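Side-chain contacts in hypothetical protein TT1426 (Thermus thermophilus, PDB 1WD5), which is of unknown function but has the fold of a phosphoribosyltransferase and probably transfers glycosyl groups: residues Val54-Ala59 / Thr132-Glu137; Leu76-Tyr81 / Ala86-Leu91. One frame throughout, in Å; residues are numbered along the deposited sequence.

Interaction 1. Residues Val54-Ala59 / Thr132-Glu137; sequences VRKVGA and TGASME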
# COMPACT_ATOMS: atom_id res chain seq x y z
N VAL A 54 -4.20 2.76 6.05
CA VAL A 54 -4.75 1.60 6.74
C VAL A 54 -3.80 1.09 7.82
O VAL A 54 -2.63 1.48 7.86
CB VAL A 54 -4.99 0.45 5.75
CG1 VAL A 54 -5.89 0.91 4.61
CG2 VAL A 54 -3.66 -0.02 5.19
N ARG A 55 -4.31 0.21 8.68
CA ARG A 55 -3.53 -0.41 9.75
C ARG A 55 -3.93 -1.88 9.87
O ARG A 55 -5.09 -2.25 9.68
CB ARG A 55 -3.80 0.27 11.10
CG ARG A 55 -3.20 1.67 11.24
CD ARG A 55 -1.68 1.62 11.33
NE ARG A 55 -1.23 0.88 12.50
CZ ARG A 55 0.03 0.53 12.72
NH1 ARG A 55 0.98 0.85 11.84
NH2 ARG A 55 0.35 -0.17 13.80
N LYS A 56 -2.96 -2.71 10.19
CA LYS A 56 -3.22 -4.13 10.36
C LYS A 56 -3.74 -4.35 11.78
O LYS A 56 -3.31 -3.68 12.72
CB LYS A 56 -1.93 -4.92 10.16
CG LYS A 56 -2.05 -6.41 10.44
CD LYS A 56 -1.08 -6.82 11.53
CE LYS A 56 0.35 -6.45 11.16
NZ LYS A 56 1.21 -6.35 12.37
N VAL A 57 -4.69 -5.27 11.92
CA VAL A 57 -5.26 -5.63 13.22
C VAL A 57 -4.67 -7.00 13.51
O VAL A 57 -5.06 -7.99 12.89
CB VAL A 57 -6.81 -5.72 13.15
CG1 VAL A 57 -7.37 -6.28 14.44
CG2 VAL A 57 -7.39 -4.34 12.88
N GLY A 58 -3.72 -7.05 14.45
CA GLY A 58 -3.06 -8.30 14.77
C GLY A 58 -3.76 -9.19 15.78
O GLY A 58 -4.66 -8.75 16.49
N ALA A 59 -3.32 -10.44 15.85
CA ALA A 59 -3.89 -11.44 16.75
C ALA A 59 -3.39 -11.30 18.19
O ALA A 59 -2.35 -10.70 18.45
CB ALA A 59 -3.59 -12.83 16.23
N THR A 132 7.78 -8.46 3.93
CA THR A 132 6.87 -9.49 4.43
C THR A 132 5.47 -9.38 3.84
O THR A 132 4.76 -10.38 3.74
CB THR A 132 6.73 -9.41 5.95
OG1 THR A 132 5.99 -8.24 6.30
CG2 THR A 132 8.10 -9.35 6.62
N GLY A 133 5.08 -8.16 3.46
CA GLY A 133 3.76 -7.96 2.88
C GLY A 133 2.66 -7.63 3.87
O GLY A 133 1.50 -7.49 3.49
N ALA A 134 3.01 -7.49 5.14
CA ALA A 134 2.03 -7.19 6.17
C ALA A 134 1.17 -5.96 5.86
O ALA A 134 -0.06 -6.04 5.84
CB ALA A 134 2.72 -7.00 7.51
N SER A 135 1.81 -4.82 5.61
CA SER A 135 1.07 -3.61 5.32
C SER A 135 0.29 -3.71 4.01
O SER A 135 -0.85 -3.25 3.93
CB SER A 135 2.01 -2.40 5.28
OG SER A 135 2.65 -2.23 6.53
N MSE A 136 0.90 -4.30 2.99
CA MSE A 136 0.23 -4.43 1.70
C MSE A 136 -1.03 -5.28 1.81
O MSE A 136 -2.05 -4.97 1.20
CB MSE A 136 1.17 -5.04 0.66
CG MSE A 136 0.59 -5.06 -0.75
SE MSE A 136 0.29 -3.39 -1.40
CE MSE A 136 1.96 -2.91 -1.81
N GLU A 137 -0.97 -6.35 2.61
CA GLU A 137 -2.15 -7.21 2.78
C GLU A 137 -3.27 -6.43 3.44
O GLU A 137 -4.44 -6.58 3.08
CB GLU A 137 -1.80 -8.45 3.62
CG GLU A 137 -0.98 -9.50 2.87
CD GLU A 137 -1.11 -10.88 3.49
OE1 GLU A 137 -2.25 -11.40 3.54
OE2 GLU A 137 -0.09 -11.45 3.93
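Lys56 reaches from strand 48-59 to Ala134, in the first turn of helix 134-144. Its CB already heads for the helix, yet it is still 4.8 Å from the carbonyl O of Ala134. CG, set anti to the backbone N (chi1 175°), continues the chain away from the strand without coming appreciably closer to the alanine methyl, and CD stays at a similar distance. The bend at CD then swings CE across, and CE makes the nearest approach, a loose one, 4.4 Å from Ala134 CB. NZ runs on past the methyl to 5.1 Å from Ala134 CB and donates its hydrogen bond elsewhere, to the carbonyl O of Pro63, with Glu64 a long, weak ionic partner. The aliphatic part of the lysine thus passes the alanine while its charge is held by the chain beyond the strand.

Farther back along the strand, Val54 CG2 lies 4.5 Å from Ser135 O, so the second touch is of a methyl on helix backbone. Together the segments bury just 98 Å², a light, partly solvent-exposed packing.

The helix start is organised locally. Gly133 is the N-cap, with Glu137 N bonded to its O at 2.9 Å, and Thr132 OG1 accepts from Ala134 N in an ST turn, nearly straight at 166°. Strand 122-126, the loop through Asp127 and helix 134-144 form the β-loop-α unit of type I phosphoribosyltransferases. In relatives its loop and helix N-terminus hold the 5'-phosphate of phosphoribosyl pyrophosphate, so Lys56 probably lies beside the equivalent substrate pocket.

Interaction 2. Residues Leu76-Tyr81 / Ala86-Leu91; sequences LVLMPY and ADQSYL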
# COMPACT_ATOMS: atom_id res chain seq x y z
N LEU A 76 -13.86 -1.52 10.10
CA LEU A 76 -13.08 -2.68 10.51
C LEU A 76 -13.38 -3.80 9.52
O LEU A 76 -14.53 -4.19 9.35
CB LEU A 76 -13.47 -3.13 11.92
CG LEU A 76 -12.89 -4.45 12.42
CD1 LEU A 76 -11.37 -4.40 12.43
CD2 LEU A 76 -13.42 -4.73 13.83
N VAL A 77 -12.33 -4.31 8.87
CA VAL A 77 -12.49 -5.38 7.90
C VAL A 77 -11.80 -6.62 8.44
O VAL A 77 -10.58 -6.65 8.62
CB VAL A 77 -11.86 -5.00 6.54
CG1 VAL A 77 -12.00 -6.17 5.56
CG2 VAL A 77 -12.54 -3.76 5.99
N LEU A 78 -12.59 -7.65 8.72
CA LEU A 78 -12.08 -8.89 9.29
C LEU A 78 -11.88 -9.99 8.26
O LEU A 78 -12.61 -10.08 7.28
CB LEU A 78 -13.03 -9.39 10.36
CG LEU A 78 -13.31 -8.45 11.54
CD1 LEU A 78 -14.39 -9.03 12.43
CD2 LEU A 78 -12.02 -8.24 12.31
N MSE A 79 -10.87 -10.83 8.49
CA MSE A 79 -10.60 -11.96 7.62
C MSE A 79 -11.61 -13.05 8.02
O MSE A 79 -12.12 -13.04 9.14
CB MSE A 79 -9.17 -12.45 7.80
CG MSE A 79 -8.11 -11.48 7.25
SE MSE A 79 -8.13 -11.33 5.44
CE MSE A 79 -9.39 -10.07 5.20
N PRO A 80 -11.90 -14.00 7.12
CA PRO A 80 -12.86 -15.08 7.39
C PRO A 80 -12.59 -15.91 8.65
O PRO A 80 -13.51 -16.48 9.23
CB PRO A 80 -12.79 -15.93 6.12
CG PRO A 80 -12.42 -14.93 5.06
CD PRO A 80 -11.35 -14.12 5.75
N TYR A 81 -11.34 -15.96 9.07
CA TYR A 81 -10.95 -16.76 10.23
C TYR A 81 -10.71 -15.97 11.51
O TYR A 81 -10.34 -16.55 12.53
CB TYR A 81 -9.70 -17.55 9.87
CG TYR A 81 -8.62 -16.69 9.23
CD1 TYR A 81 -7.79 -15.88 10.00
CD2 TYR A 81 -8.44 -16.68 7.84
CE1 TYR A 81 -6.81 -15.08 9.42
CE2 TYR A 81 -7.46 -15.89 7.24
CZ TYR A 81 -6.65 -15.09 8.04
OH TYR A 81 -5.67 -14.32 7.46
N ALA A 86 -9.78 -15.14 17.87
CA ALA A 86 -10.06 -14.16 18.91
C ALA A 86 -11.55 -13.91 19.04
O ALA A 86 -12.32 -14.24 18.14
CB ALA A 86 -9.34 -12.85 18.58
N ASP A 87 -11.94 -13.31 20.16
CA ASP A 87 -13.34 -12.99 20.40
C ASP A 87 -13.58 -11.59 19.84
O ASP A 87 -12.64 -10.83 19.61
CB ASP A 87 -13.64 -13.00 21.89
CG ASP A 87 -13.00 -11.85 22.63
OD1 ASP A 87 -11.78 -11.90 22.88
OD2 ASP A 87 -13.71 -10.88 22.93
N GLN A 88 -14.85 -11.24 19.63
CA GLN A 88 -15.19 -9.94 19.07
C GLN A 88 -14.70 -8.76 19.90
O GLN A 88 -14.23 -7.76 19.35
CB GLN A 88 -16.70 -9.84 18.87
CG GLN A 88 -17.16 -8.61 18.09
CD GLN A 88 -16.71 -8.62 16.64
OE1 GLN A 88 -16.75 -9.66 15.97
NE2 GLN A 88 -16.28 -7.47 16.14
N SER A 89 -14.81 -8.85 21.23
CA SER A 89 -14.38 -7.74 22.08
C SER A 89 -12.89 -7.42 21.91
O SER A 89 -12.50 -6.26 21.92
CB SER A 89 -14.70 -8.03 23.55
OG SER A 89 -13.77 -8.94 24.10
N TYR A 90 -12.06 -8.45 21.76
CA TYR A 90 -10.63 -8.21 21.56
C TYR A 90 -10.45 -7.47 20.24
O TYR A 90 -9.75 -6.45 20.17
CB TYR A 90 -9.84 -9.52 21.48
CG TYR A 90 -8.45 -9.31 20.92
CD1 TYR A 90 -7.39 -8.89 21.74
CD2 TYR A 90 -8.20 -9.46 19.55
CE1 TYR A 90 -6.14 -8.60 21.20
CE2 TYR A 90 -6.96 -9.18 19.01
CZ TYR A 90 -5.93 -8.75 19.83
OH TYR A 90 -4.71 -8.47 19.27
N LEU A 91 -11.08 -7.99 19.20
CA LEU A 91 -11.00 -7.38 17.88
C LEU A 91 -11.38 -5.90 17.93
O LEU A 91 -10.78 -5.07 17.26
CB LEU A 91 -11.91 -8.13 16.90
CG LEU A 91 -11.51 -9.58 16.57
CD1 LEU A 91 -12.56 -10.19 15.67
CD2 LEU A 91 -10.14 -9.61 15.89
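This is an apolar strand-on-helix contact at the margin of the type I phosphoribosyltransferase fold, where the edge strand 76-78, one of the two outermost, meets the first turn of the long helix 88-112. The short helix 82-85 turns the chain back between them, so the contact is local in sequence; it buries 161 Å².

Leu76 and Leu78, two residues apart on the strand, both point toward the helix, and Leu91 points back at them. Leu78 and Leu91 share most of the contact. The CG of Leu78 lies anti to its own carbonyl carbon (chi1 -59°), and with the extended second torsion this carries the forked end out from the strand. Leu91 has much the same conformation, and the two side chains meet at an angle rather than lying alongside each other. Leu67 of the neighbouring strand and Leu83 of helix 82-85 also pack on Leu91, which is buried.

The flanks are looser. Leu76 CD2 comes 4.3 Å from the backbone O of Leu91, a methyl against the helix backbone, while its side chain extends along the helix to Glu92, Ala95 and Arg99. One turn before Leu91, the amide end of Gln88 folds back toward the strand, placing OE1 4.3 Å from Leu78 CD1; its NE2 is hydrogen-bonded to Glu92. Asp87 occupies the N-cap, and its backbone O accepts from Leu91 N at 3.3 Å, closing the first helical turn. At the centre, Leu91 CD1 sits in the fork of Leu78, 3.9 Å from Leu78 CD1 and equally far from Leu78 CD2.

How the interactions relate
The centres of the two interactions lie 14 Å apart; both reach the same sheet, and residues 54-59 of strand 48-59 connect them. Lys56 faces helix 134-144 in interaction 1, whereas Val57 points to the other side, where its CG2 packs 4.0 Å from Leu76 CD1 of interaction 2. Toward the strand's end, Tyr90 OH probably hydrogen-bonds to Gly58 O at 2.8 Å, and Glu94, one turn farther along that helix, accepts from Gly58 N. Helices thus pack on both faces of the strand. Interaction 1 borders the presumed phosphoribosyl pyrophosphate site; interaction 2 belongs to the sheet margin, and its contact with the strand that carries Lys56 is structural.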